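Local coordinates for uncharacterized protein (Parabacteroides distasonis, PDB 4KW2) that is of unknown function but folds as a xylose isomerase-like TIM barrel, and so may be a sugar isomerase or a related enzyme, at residues I120-P125 / E143-N148; M172-D177 / G197-A202; N33-E38 / F56-A61; I26-F31 / E52-Q57. All blocks are in the same frame, centred on the assembly; numbering follows the deposited sequence.

Overall arrangement
Contacts 1, 2 and 4 pair strands of one closed barrel of eight parallel strands, taken in chain order; contact 3 lies at its rim. Along the chain they run 4 and 3 (interleaved), then 1, then 2. Contact 4 pairs strands 23-27 and 50-53. Contact 3, with its centre about 9 Å away, sits where the loop after strand 50-53 meets the start of helix 36-46, and the two share Phe56 and Gln57. Further round the barrel, contact 1 (strands 120-123 and 143-146) and contact 2 (strands 172-178 and 199-204) have centres about 8 Å apart and adjoin through neighbouring strands. Thr122 reaches Glu52, so a polar bond inside the barrel joins contacts 1 and 4. Contacts 1, 3 and 4 also touch a second subunit.

Contact 1 (I120-P125 / E143-N148); sequences IVTVEP and EVAIHN
Val123 and Val144 form the tight part of this pairing: the side chains cross at about a right angle, with Val123 CG2 only 3.5 Å from Val144 CG1. With CG1 of Val123 at chi1 -55°, CG2 sits between the backbone N and carbonyl carbon, where it also meets Ile146 CG1. Trp106 of helix 103-116 packs on Val123 too. On the opposite face Thr122 CG2 rests on Ala145 CB at 3.9 Å, while Thr122 OG1 bonds Glu52. These are neighbouring strands of the TIM barrel, joined by a beta-alpha-beta crossover through helix 130-140; the last of their four backbone bonds, His147 N to Val123 O, is 2.7 Å long. Packing is looser at the partly exposed Glu143: Ile120 CG1 merely passes Glu143 OE1 at 4.0 Å, and Glu143 OE2 turns to Lys200. At the other end Glu124, extended with chi1 -177°, lays its CG 3.2 Å from His147 O, yet its buried OE1 has no partner in the model; His147 ND1 donates instead to Asn148 O, close to its ring plane. An alanine here would probably leave His147 O without its CG cover and Arg183 of the second subunit without its long, weak ion-pair partner.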
loop_
_atom_site.group_PDB
_atom_site.type_symbol
_atom_site.label_atom_id
_atom_site.label_comp_id
_atom_site.label_asym_id
_atom_site.label_seq_id
_atom_site.Cartn_x
_atom_site.Cartn_y
_atom_site.Cartn_z
ATOM N N ILE A 120 5.871 27.911 1.649
ATOM C CA ILE A 120 5.219 27.061 0.660
ATOM C C ILE A 120 4.001 26.390 1.273
ATOM O O ILE A 120 3.981 26.084 2.458
ATOM C CB ILE A 120 6.157 25.940 0.152
ATOM C CG1 ILE A 120 7.538 26.495 -0.211
ATOM C CG2 ILE A 120 5.539 25.237 -1.054
ATOM C CD1 ILE A 120 8.545 25.438 -0.620
ATOM N N VAL A 121 2.987 26.152 0.455
ATOM C CA VAL A 121 1.911 25.253 0.837
ATOM C C VAL A 121 1.725 24.246 -0.288
ATOM O O VAL A 121 1.806 24.605 -1.465
ATOM C CB VAL A 121 0.589 25.995 1.144
ATOM C CG1 VAL A 121 0.760 26.912 2.345
ATOM C CG2 VAL A 121 0.093 26.792 -0.055
ATOM N N THR A 122 1.522 22.984 0.079
ATOM C CA THR A 122 1.201 21.946 -0.887
ATOM C C THR A 122 -0.304 21.726 -0.858
ATOM O O THR A 122 -0.912 21.670 0.214
ATOM C CB THR A 122 1.949 20.635 -0.603
ATOM O OG1 THR A 122 1.772 20.266 0.765
ATOM C CG2 THR A 122 3.425 20.804 -0.873
ATOM N N VAL A 123 -0.894 21.619 -2.047
ATOM C CA VAL A 123 -2.341 21.663 -2.213
ATOM C C VAL A 123 -2.821 20.733 -3.324
ATOM O O VAL A 123 -2.103 20.473 -4.285
ATOM C CB VAL A 123 -2.826 23.100 -2.525
ATOM C CG1 VAL A 123 -2.348 24.072 -1.459
ATOM C CG2 VAL A 123 -2.353 23.564 -3.899
ATOM N N GLU A 124 -4.050 20.251 -3.177
ATOM C CA GLU A 124 -4.686 19.377 -4.156
ATOM C C GLU A 124 -6.079 19.933 -4.439
ATOM O O GLU A 124 -7.060 19.465 -3.863
ATOM C CB GLU A 124 -4.757 17.942 -3.618
ATOM C CG GLU A 124 -5.339 16.922 -4.591
ATOM C CD GLU A 124 -5.121 15.480 -4.155
ATOM O OE1 GLU A 124 -4.075 15.179 -3.543
ATOM O OE2 GLU A 124 -5.998 14.638 -4.438
ATOM N N PRO A 125 -6.164 20.955 -5.309
ATOM C CA PRO A 125 -7.414 21.626 -5.587
ATOM C C PRO A 125 -8.057 21.147 -6.876
ATOM O O PRO A 125 -7.437 20.409 -7.642
ATOM C CB PRO A 125 -6.967 23.074 -5.762
ATOM C CG PRO A 125 -5.615 22.956 -6.400
ATOM C CD PRO A 125 -5.065 21.592 -6.058
ATOM N N GLU A 143 4.163 30.651 -1.857
ATOM C CA GLU A 143 4.333 29.745 -2.981
ATOM C C GLU A 143 3.381 28.565 -2.840
ATOM O O GLU A 143 3.045 28.153 -1.731
ATOM C CB GLU A 143 5.779 29.275 -3.086
ATOM C CG GLU A 143 6.728 30.398 -3.464
ATOM C CD GLU A 143 8.117 29.899 -3.792
ATOM O OE1 GLU A 143 8.708 29.172 -2.961
ATOM O OE2 GLU A 143 8.615 30.239 -4.885
ATOM N N VAL A 144 2.938 28.043 -3.976
ATOM C CA VAL A 144 1.934 26.990 -4.018
ATOM C C VAL A 144 2.458 25.838 -4.870
ATOM O O VAL A 144 2.827 26.035 -6.028
ATOM C CB VAL A 144 0.608 27.515 -4.605
ATOM C CG1 VAL A 144 -0.461 26.431 -4.588
ATOM C CG2 VAL A 144 0.138 28.740 -3.831
ATOM N N ALA A 145 2.520 24.648 -4.280
ATOM C CA ALA A 145 2.918 23.446 -4.997
ATOM C C ALA A 145 1.694 22.556 -5.165
ATOM O O ALA A 145 1.193 21.975 -4.195
ATOM C CB ALA A 145 4.017 22.717 -4.246
ATOM N N ILE A 146 1.216 22.462 -6.402
ATOM C CA ILE A 146 -0.004 21.733 -6.715
ATOM C C ILE A 146 0.294 20.248 -6.901
ATOM O O ILE A 146 1.189 19.871 -7.645
ATOM C CB ILE A 146 -0.699 22.320 -7.964
ATOM C CG1 ILE A 146 -1.188 23.740 -7.656
ATOM C CG2 ILE A 146 -1.868 21.448 -8.410
ATOM C CD1 ILE A 146 -1.479 24.573 -8.886
ATOM N N HIS A 147 -0.470 19.427 -6.195
ATOM C CA HIS A 147 -0.372 17.977 -6.239
ATOM C C HIS A 147 -1.653 17.494 -6.925
ATOM O O HIS A 147 -2.747 17.684 -6.397
ATOM C CB HIS A 147 -0.298 17.466 -4.799
ATOM C CG HIS A 147 0.096 16.030 -4.664
ATOM N ND1 HIS A 147 -0.556 15.006 -5.318
ATOM C CD2 HIS A 147 1.049 15.443 -3.903
ATOM C CE1 HIS A 147 -0.002 13.853 -4.988
ATOM N NE2 HIS A 147 0.973 14.090 -4.129
ATOM N N ASN A 148 -1.531 16.895 -8.107
ATOM C CA ASN A 148 -2.699 16.321 -8.793
ATOM C C ASN A 148 -3.133 14.993 -8.149
ATOM O O ASN A 148 -2.373 14.398 -7.381
ATOM C CB ASN A 148 -2.441 16.169 -10.302
ATOM C CG ASN A 148 -1.595 14.952 -10.651
ATOM O OD1 ASN A 148 -1.867 14.266 -11.636
ATOM N ND2 ASN A 148 -0.563 14.684 -9.856
#

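Contact 2 (M172-D177 / G197-A202); sequences MGVCAD and GRIKVA. With SO4 (sulfate ion), chain E.
Arg198 reaches across to Met172 (a selenomethionine) with its guanidinium: NH1 donates 2.7 Å to Met172 O, lying in that carbonyl's plane. The chain from CG to NE is extended (chi2 -160°, chi3 -166°), which carries the group that far. From the edge of the same guanidinium, NH2 bonds sulfate O4 at 3.2 Å; Arg198's other bonds to this ion, probably from the crystallisation liquor, are weak, and Gly167 N also binds it. Arg168 O and Ser169 O take further N-H groups of Arg198. Lys200 is the second charge, its NZ bonded to Pro170 O, while its CE passes 3.9 Å from Gly173 N.

Among backbone bonds, Val174 N to Arg198 O and Ala176 N to Val201 O (2.7 Å) frame a beta bulge. There Val174 O accepts from Lys200 N at 3.1 Å and weakly from Val201 N, and the register slips by one residue.

Apolar contacts lie on both faces of these parallel barrel strands. Val174 CB meets Ile199 CD1 at 3.9 Å, and Ile199 CG2 touches Ala176 CB; on the other face Cys175 SG lies 4.0 Å from Val201 CG1, beside Ala145. The chemistry thus divides: apolar groups fill the strand faces, while two basic side chains fasten the start of strand 199-204 to the carbonyls of residues 168-170 and 172.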
loop_
_atom_site.group_PDB
_atom_site.type_symbol
_atom_site.label_atom_id
_atom_site.label_comp_id
_atom_site.label_asym_id
_atom_site.label_seq_id
_atom_site.Cartn_x
_atom_site.Cartn_y
_atom_site.Cartn_z
HETATM N N MSE A 172 2.742 29.942 -8.461
HETATM C CA MSE A 172 1.961 28.730 -8.731
HETATM C C MSE A 172 2.842 27.673 -9.337
HETATM O O MSE A 172 3.239 27.781 -10.492
HETATM C CB MSE A 172 0.796 29.042 -9.670
HETATM C CG MSE A 172 -0.156 30.083 -9.087
HETATM SE SE MSE A 172 -1.131 29.334 -7.547
HETATM C CE MSE A 172 -2.520 28.330 -8.521
ATOM N N GLY A 173 3.149 26.637 -8.562
ATOM C CA GLY A 173 4.045 25.567 -9.008
ATOM C C GLY A 173 3.496 24.168 -8.784
ATOM O O GLY A 173 2.290 23.978 -8.581
ATOM N N VAL A 174 4.399 23.191 -8.802
ATOM C CA VAL A 174 4.036 21.780 -8.757
ATOM C C VAL A 174 4.704 21.044 -7.600
ATOM O O VAL A 174 5.899 21.203 -7.352
ATOM C CB VAL A 174 4.423 21.092 -10.081
ATOM C CG1 VAL A 174 4.092 19.605 -10.051
ATOM C CG2 VAL A 174 3.712 21.773 -11.240
ATOM N N CYS A 175 3.913 20.239 -6.897
ATOM C CA CYS A 175 4.424 19.266 -5.934
ATOM C C CYS A 175 4.537 17.937 -6.658
ATOM O O CYS A 175 3.529 17.292 -6.945
ATOM C CB CYS A 175 3.476 19.128 -4.741
ATOM S SG CYS A 175 4.008 17.937 -3.488
ATOM N N ALA A 176 5.765 17.537 -6.968
ATOM C CA ALA A 176 6.012 16.326 -7.749
ATOM C C ALA A 176 6.221 15.122 -6.846
ATOM O O ALA A 176 7.017 15.176 -5.916
ATOM C CB ALA A 176 7.232 16.522 -8.631
ATOM N N ASP A 177 5.508 14.037 -7.131
ATOM C CA ASP A 177 5.695 12.779 -6.418
ATOM C C ASP A 177 6.789 11.963 -7.078
ATOM O O ASP A 177 6.730 11.693 -8.274
ATOM C CB ASP A 177 4.400 11.963 -6.394
ATOM C CG ASP A 177 3.440 12.420 -5.316
ATOM O OD1 ASP A 177 3.651 13.502 -4.721
ATOM O OD2 ASP A 177 2.463 11.690 -5.058
ATOM N N GLY A 197 11.338 24.124 -13.281
ATOM C CA GLY A 197 11.434 25.546 -12.956
ATOM C C GLY A 197 10.190 25.970 -12.193
ATOM O O GLY A 197 10.241 26.878 -11.364
ATOM N N ARG A 198 9.070 25.314 -12.492
ATOM C CA ARG A 198 7.855 25.413 -11.679
ATOM C C ARG A 198 7.754 24.281 -10.639
ATOM O O ARG A 198 6.812 24.258 -9.848
ATOM C CB ARG A 198 6.604 25.411 -12.566
ATOM C CG ARG A 198 6.220 26.767 -13.139
ATOM C CD ARG A 198 4.760 26.759 -13.567
ATOM N NE ARG A 198 4.406 27.893 -14.419
ATOM C CZ ARG A 198 3.904 29.056 -14.000
ATOM N NH1 ARG A 198 3.679 29.297 -12.712
ATOM N NH2 ARG A 198 3.625 29.999 -14.894
ATOM N N ILE A 199 8.712 23.350 -10.636
ATOM C CA ILE A 199 8.723 22.261 -9.655
ATOM C C ILE A 199 9.265 22.799 -8.338
ATOM O O ILE A 199 10.463 23.042 -8.215
ATOM C CB ILE A 199 9.605 21.066 -10.084
ATOM C CG1 ILE A 199 9.237 20.566 -11.487
ATOM C CG2 ILE A 199 9.482 19.936 -9.069
ATOM C CD1 ILE A 199 7.821 20.046 -11.613
ATOM N N LYS A 200 8.385 22.977 -7.355
ATOM C CA LYS A 200 8.772 23.591 -6.085
ATOM C C LYS A 200 9.014 22.580 -4.965
ATOM O O LYS A 200 9.816 22.837 -4.074
ATOM C CB LYS A 200 7.719 24.612 -5.654
ATOM C CG LYS A 200 7.629 25.797 -6.597
ATOM C CD LYS A 200 6.745 26.896 -6.039
ATOM C CE LYS A 200 6.506 27.988 -7.074
ATOM N NZ LYS A 200 7.764 28.638 -7.530
ATOM N N VAL A 201 8.315 21.447 -5.006
ATOM C CA VAL A 201 8.423 20.432 -3.966
ATOM C C VAL A 201 8.470 19.038 -4.591
ATOM O O VAL A 201 7.726 18.743 -5.519
ATOM C CB VAL A 201 7.235 20.514 -2.972
ATOM C CG1 VAL A 201 7.320 19.419 -1.912
ATOM C CG2 VAL A 201 7.189 21.885 -2.313
ATOM N N ALA A 202 9.351 18.188 -4.074
ATOM C CA ALA A 202 9.383 16.784 -4.452
ATOM C C ALA A 202 9.056 15.933 -3.232
ATOM O O ALA A 202 9.766 15.977 -2.237
ATOM C CB ALA A 202 10.749 16.418 -5.002
HETATM S S SO4 E . 4.430 30.071 -18.593
HETATM O O1 SO4 E . 5.659 30.337 -19.373
HETATM O O2 SO4 E . 4.113 31.255 -17.766
HETATM O O3 SO4 E . 3.307 29.798 -19.518
HETATM O O4 SO4 E . 4.643 28.889 -17.725
#

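Contact 3 (N33-E38 / F56-A61); sequences NLTLME and FQELGA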
loop_
_atom_site.group_PDB
_atom_site.type_symbol
_atom_site.label_atom_id
_atom_site.label_comp_id
_atom_site.label_asym_id
_atom_site.label_seq_id
_atom_site.Cartn_x
_atom_site.Cartn_y
_atom_site.Cartn_z
ATOM N N ASN A 33 1.643 9.348 14.508
ATOM C CA ASN A 33 1.338 8.658 15.765
ATOM C C ASN A 33 1.935 9.344 16.992
ATOM O O ASN A 33 1.683 8.943 18.127
ATOM C CB ASN A 33 1.850 7.202 15.710
ATOM C CG ASN A 33 3.355 7.100 15.466
ATOM O OD1 ASN A 33 3.890 7.687 14.526
ATOM N ND2 ASN A 33 4.037 6.329 16.303
ATOM N N LEU A 34 2.779 10.341 16.753
ATOM C CA LEU A 34 3.360 11.148 17.819
ATOM C C LEU A 34 2.723 12.542 17.810
ATOM O O LEU A 34 1.958 12.888 16.904
ATOM C CB LEU A 34 4.867 11.275 17.610
ATOM C CG LEU A 34 5.671 9.978 17.496
ATOM C CD1 LEU A 34 7.148 10.307 17.339
ATOM C CD2 LEU A 34 5.455 9.097 18.713
ATOM N N THR A 35 3.042 13.343 18.819
ATOM C CA THR A 35 2.688 14.756 18.803
ATOM C C THR A 35 3.619 15.484 17.829
ATOM O O THR A 35 4.656 14.945 17.441
ATOM C CB THR A 35 2.831 15.400 20.191
ATOM O OG1 THR A 35 4.216 15.418 20.575
ATOM C CG2 THR A 35 1.995 14.652 21.244
ATOM N N LEU A 36 3.261 16.706 17.443
ATOM C CA LEU A 36 4.124 17.503 16.573
ATOM C C LEU A 36 5.453 17.846 17.250
ATOM O O LEU A 36 6.497 17.812 16.601
ATOM C CB LEU A 36 3.422 18.774 16.101
ATOM C CG LEU A 36 4.247 19.700 15.194
ATOM C CD1 LEU A 36 4.670 18.999 13.918
ATOM C CD2 LEU A 36 3.478 20.968 14.870
HETATM N N MSE A 37 5.426 18.160 18.545
HETATM C CA MSE A 37 6.670 18.467 19.277
HETATM C C MSE A 37 7.596 17.265 19.281
HETATM O O MSE A 37 8.797 17.408 19.048
HETATM C CB MSE A 37 6.428 18.926 20.719
HETATM C CG MSE A 37 5.582 20.195 20.817
HETATM SE SE MSE A 37 6.419 21.741 19.932
HETATM C CE MSE A 37 5.350 21.734 18.281
ATOM N N GLU A 38 7.053 16.074 19.539
ATOM C CA GLU A 38 7.840 14.831 19.439
ATOM C C GLU A 38 8.355 14.586 18.016
ATOM O O GLU A 38 9.468 14.105 17.819
ATOM C CB GLU A 38 7.012 13.631 19.893
ATOM C CG GLU A 38 6.727 13.606 21.386
ATOM C CD GLU A 38 5.642 12.607 21.790
ATOM O OE1 GLU A 38 4.920 12.075 20.913
ATOM O OE2 GLU A 38 5.507 12.360 23.009
ATOM N N PHE A 56 -4.154 18.650 12.085
ATOM C CA PHE A 56 -4.870 17.805 13.051
ATOM C C PHE A 56 -3.979 16.878 13.869
ATOM O O PHE A 56 -4.479 16.051 14.628
ATOM C CB PHE A 56 -6.051 17.071 12.402
ATOM C CG PHE A 56 -7.025 18.003 11.728
ATOM C CD1 PHE A 56 -7.810 18.860 12.484
ATOM C CD2 PHE A 56 -7.132 18.049 10.340
ATOM C CE1 PHE A 56 -8.695 19.737 11.874
ATOM C CE2 PHE A 56 -8.021 18.919 9.727
ATOM C CZ PHE A 56 -8.801 19.765 10.494
ATOM N N GLN A 57 -2.664 17.052 13.761
ATOM C CA GLN A 57 -1.744 16.399 14.685
ATOM C C GLN A 57 -1.793 17.117 16.031
ATOM O O GLN A 57 -1.728 18.351 16.085
ATOM C CB GLN A 57 -0.311 16.429 14.150
ATOM C CG GLN A 57 0.627 15.498 14.906
ATOM C CD GLN A 57 2.024 15.446 14.315
ATOM O OE1 GLN A 57 2.498 16.412 13.723
ATOM N NE2 GLN A 57 2.688 14.313 14.472
ATOM N N GLU A 58 -1.892 16.343 17.107
ATOM C CA GLU A 58 -1.761 16.876 18.455
ATOM C C GLU A 58 -0.425 17.612 18.562
ATOM O O GLU A 58 0.611 17.108 18.128
ATOM C CB GLU A 58 -1.832 15.738 19.478
ATOM C CG GLU A 58 -1.542 16.126 20.928
ATOM C CD GLU A 58 -2.751 16.682 21.664
ATOM O OE1 GLU A 58 -3.770 17.011 21.006
ATOM O OE2 GLU A 58 -2.675 16.797 22.910
ATOM N N LEU A 59 -0.451 18.811 19.126
ATOM C CA LEU A 59 0.763 19.621 19.214
ATOM C C LEU A 59 1.707 19.060 20.273
ATOM O O LEU A 59 2.868 18.807 19.985
ATOM C CB LEU A 59 0.429 21.086 19.508
ATOM C CG LEU A 59 -0.325 21.884 18.435
ATOM C CD1 LEU A 59 -0.474 23.335 18.878
ATOM C CD2 LEU A 59 0.383 21.830 17.089
ATOM N N GLY A 60 1.195 18.843 21.485
ATOM C CA GLY A 60 2.006 18.347 22.596
ATOM C C GLY A 60 2.600 19.483 23.415
ATOM O O GLY A 60 2.574 20.637 22.992
ATOM N N ALA A 61 3.128 19.158 24.591
ATOM C CA ALA A 61 3.708 20.170 25.480
ATOM C C ALA A 61 4.829 20.910 24.747
ATOM O O ALA A 61 5.627 20.281 24.057
ATOM C CB ALA A 61 4.241 19.522 26.747
HETATM O O HOH W 1 -1.097 13.378 16.898
#
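Gln57 and Leu36 cross at about a right angle, with Gln57 OE1 3.4 Å from Leu36 CD1. The glutamine chain is stretched out, CG anti to the backbone N (chi1 -167°) and chi2 176°, and this carries NE2 to Leu34 O at 2.9 Å. The N-H comes from above the carbonyl plane, 53° out of it, missing the lone pairs; a second bond from NE2, to Thr39 OG1, fixes the amide's rotation. A water joins the same Leu34 O to Glu58 N.

Leu36 and Leu59 run side by side and point the same way, CD2 to CD2 at 3.9 Å, and Leu81 of helix 75-86 also packs on Leu36. Thr35 and Glu58 are likewise alongside, Thr35 CG2 against Glu58 CG at 3.8 Å, while the Glu58 carboxylate turns off to Glu66 N.

Here the loop after the barrel's second strand runs over the N-terminus of the helix that follows the first. Thr35 is the N-cap, and with Glu38 it makes a capping box: Glu38 N donates to Thr35 OG1 and Thr35 N to Glu38 OE1. The loop supplies acceptors for further first-turn N-H groups, Leu36 N to Glu58 O (2.8 Å) and Met37 N to Leu59 O (3.0 Å). With a leucine in place of Gln57, Leu34 O and Thr39 OG1 would probably lose their shared donor.

Contact 4 (I26-F31 / E52-Q57); sequences IQTWTF and EAFFFQ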
loop_
_atom_site.group_PDB
_atom_site.type_symbol
_atom_site.label_atom_id
_atom_site.label_comp_id
_atom_site.label_asym_id
_atom_site.label_seq_id
_atom_site.Cartn_x
_atom_site.Cartn_y
_atom_site.Cartn_z
ATOM N N ILE A 26 11.312 17.151 6.277
ATOM C CA ILE A 26 10.507 15.984 6.598
ATOM C C ILE A 26 9.015 16.270 6.453
ATOM O O ILE A 26 8.556 17.371 6.752
ATOM C CB ILE A 26 10.805 15.484 8.023
ATOM C CG1 ILE A 26 10.240 14.078 8.216
ATOM C CG2 ILE A 26 10.256 16.438 9.083
ATOM C CD1 ILE A 26 10.634 13.453 9.529
ATOM N N GLN A 27 8.267 15.274 5.985
ATOM C CA GLN A 27 6.809 15.287 6.115
ATOM C C GLN A 27 6.476 14.793 7.508
ATOM O O GLN A 27 6.816 13.662 7.868
ATOM C CB GLN A 27 6.153 14.379 5.084
ATOM C CG GLN A 27 6.411 14.793 3.647
ATOM C CD GLN A 27 5.710 13.889 2.655
ATOM O OE1 GLN A 27 4.559 13.495 2.866
ATOM N NE2 GLN A 27 6.409 13.536 1.572
ATOM N N THR A 28 5.809 15.628 8.300
ATOM C CA THR A 28 5.495 15.258 9.682
ATOM C C THR A 28 4.551 14.047 9.739
ATOM O O THR A 28 4.491 13.359 10.753
ATOM C CB THR A 28 4.914 16.443 10.479
ATOM O OG1 THR A 28 3.741 16.943 9.831
ATOM C CG2 THR A 28 5.937 17.572 10.586
ATOM N N TRP A 29 3.834 13.776 8.649
ATOM C CA TRP A 29 3.018 12.556 8.545
ATOM C C TRP A 29 3.807 11.290 8.912
ATOM O O TRP A 29 3.246 10.329 9.436
ATOM C CB TRP A 29 2.420 12.415 7.138
ATOM C CG TRP A 29 1.543 11.230 7.035
ATOM C CD1 TRP A 29 1.807 10.080 6.362
ATOM C CD2 TRP A 29 0.270 11.045 7.669
ATOM N NE1 TRP A 29 0.777 9.190 6.525
ATOM C CE2 TRP A 29 -0.181 9.756 7.326
ATOM C CE3 TRP A 29 -0.530 11.846 8.491
ATOM C CZ2 TRP A 29 -1.408 9.246 7.770
ATOM C CZ3 TRP A 29 -1.740 11.346 8.935
ATOM C CH2 TRP A 29 -2.169 10.051 8.576
ATOM N N THR A 30 5.103 11.304 8.629
ATOM C CA THR A 30 6.019 10.238 9.030
ATOM C C THR A 30 5.798 9.791 10.470
ATOM O O THR A 30 5.842 8.597 10.774
ATOM C CB THR A 30 7.474 10.722 8.871
ATOM O OG1 THR A 30 7.714 11.027 7.492
ATOM C CG2 THR A 30 8.475 9.673 9.338
ATOM N N PHE A 31 5.557 10.757 11.351
ATOM C CA PHE A 31 5.402 10.493 12.781
ATOM C C PHE A 31 4.021 10.912 13.280
ATOM O O PHE A 31 3.897 11.478 14.369
ATOM C CB PHE A 31 6.485 11.250 13.559
ATOM C CG PHE A 31 7.888 10.826 13.223
ATOM C CD1 PHE A 31 8.383 9.612 13.679
ATOM C CD2 PHE A 31 8.715 11.641 12.474
ATOM C CE1 PHE A 31 9.674 9.214 13.379
ATOM C CE2 PHE A 31 10.007 11.251 12.176
ATOM C CZ PHE A 31 10.486 10.036 12.629
ATOM N N GLU A 52 7.353 19.865 6.486
ATOM C CA GLU A 52 6.056 20.029 5.835
ATOM C C GLU A 52 5.022 19.389 6.755
ATOM O O GLU A 52 4.963 18.161 6.871
ATOM C CB GLU A 52 6.034 19.357 4.461
ATOM C CG GLU A 52 4.657 19.350 3.798
ATOM C CD GLU A 52 4.666 18.776 2.392
ATOM O OE1 GLU A 52 5.768 18.517 1.854
ATOM O OE2 GLU A 52 3.566 18.582 1.818
ATOM N N ALA A 53 4.215 20.218 7.412
ATOM C CA ALA A 53 3.325 19.725 8.454
ATOM C C ALA A 53 1.885 19.528 7.976
ATOM O O ALA A 53 1.318 20.377 7.283
ATOM C CB ALA A 53 3.369 20.642 9.660
ATOM N N PHE A 54 1.313 18.391 8.362
ATOM C CA PHE A 54 -0.082 18.077 8.107
ATOM C C PHE A 54 -0.917 18.492 9.319
ATOM O O PHE A 54 -0.459 18.406 10.470
ATOM C CB PHE A 54 -0.260 16.577 7.825
ATOM C CG PHE A 54 -0.206 15.718 9.061
ATOM C CD1 PHE A 54 1.015 15.307 9.590
ATOM C CD2 PHE A 54 -1.366 15.348 9.711
ATOM C CE1 PHE A 54 1.065 14.542 10.744
ATOM C CE2 PHE A 54 -1.320 14.579 10.863
ATOM C CZ PHE A 54 -0.103 14.174 11.378
ATOM N N PHE A 55 -2.151 18.908 9.056
ATOM C CA PHE A 55 -3.057 19.398 10.090
ATOM C C PHE A 55 -3.703 18.269 10.891
ATOM O O PHE A 55 -3.793 17.121 10.438
ATOM C CB PHE A 55 -4.164 20.245 9.457
ATOM C CG PHE A 55 -3.774 21.670 9.153
ATOM C CD1 PHE A 55 -2.449 22.081 9.129
ATOM C CD2 PHE A 55 -4.760 22.600 8.851
ATOM C CE1 PHE A 55 -2.118 23.396 8.843
ATOM C CE2 PHE A 55 -4.437 23.910 8.564
ATOM C CZ PHE A 55 -3.112 24.307 8.552
ATOM N N PHE A 56 -4.154 18.650 12.085
ATOM C CA PHE A 56 -4.870 17.805 13.051
ATOM C C PHE A 56 -3.979 16.878 13.869
ATOM O O PHE A 56 -4.479 16.051 14.628
ATOM C CB PHE A 56 -6.051 17.071 12.402
ATOM C CG PHE A 56 -7.025 18.003 11.728
ATOM C CD1 PHE A 56 -7.810 18.860 12.484
ATOM C CD2 PHE A 56 -7.132 18.049 10.340
ATOM C CE1 PHE A 56 -8.695 19.737 11.874
ATOM C CE2 PHE A 56 -8.021 18.919 9.727
ATOM C CZ PHE A 56 -8.801 19.765 10.494
ATOM N N GLN A 57 -2.664 17.052 13.761
ATOM C CA GLN A 57 -1.744 16.399 14.685
ATOM C C GLN A 57 -1.793 17.117 16.031
ATOM O O GLN A 57 -1.728 18.351 16.085
ATOM C CB GLN A 57 -0.311 16.429 14.150
ATOM C CG GLN A 57 0.627 15.498 14.906
ATOM C CD GLN A 57 2.024 15.446 14.315
ATOM O OE1 GLN A 57 2.498 16.412 13.723
ATOM N NE2 GLN A 57 2.688 14.313 14.472
HETATM O O HOH W 2 2.047 18.034 11.598
HETATM O O HOH W 3 3.160 15.872 6.589
#
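Glu52 O is gripped by two donors, Thr28 N at 3.0 Å and a water that also accepts from Trp29 N; the Gln27 CA-H leans on it as well. Glu52 N in turn gives a nearly straight bond of 2.8 Å to Ile26 O. Gln27 and Glu52 extend side by side, amide and carboxylate planes 24° apart. Both ends are held elsewhere: Glu52 OE1 on Ser240, OE2 on His203, and Gln27 NE2 on Ser240 O.

Beyond the paired strands, Thr28 faces the other segment. Its OG1, between backbone N and carbonyl carbon at chi1 57°, donates 2.7 Å to a second water, which in turn donates to Phe54 O and, at 2.7 Å, to Gln57 OE1. Thr28 also opens a short 3-10 turn in which Thr30 N and OG1 both donate to Gln27 O.

Trp29 and Phe54 make a T-shaped pair. The tryptophan edge is presented to the phenylalanine, with CE3 over the ring centre; the planes stand at 81° and the six-membered ring centroids are 4.9 Å apart. Trp29 is stacked on His32 as well, and Trp216 of the second subunit packs against Phe54.

A sulfate, probably from the crystallisation liquor, lies about 5 Å from the Phe31 side chain and may mark a pocket. These are the C-terminal ends of the first two barrel strands and the loops leaving them, the rim where TIM barrel enzymes place their active sites.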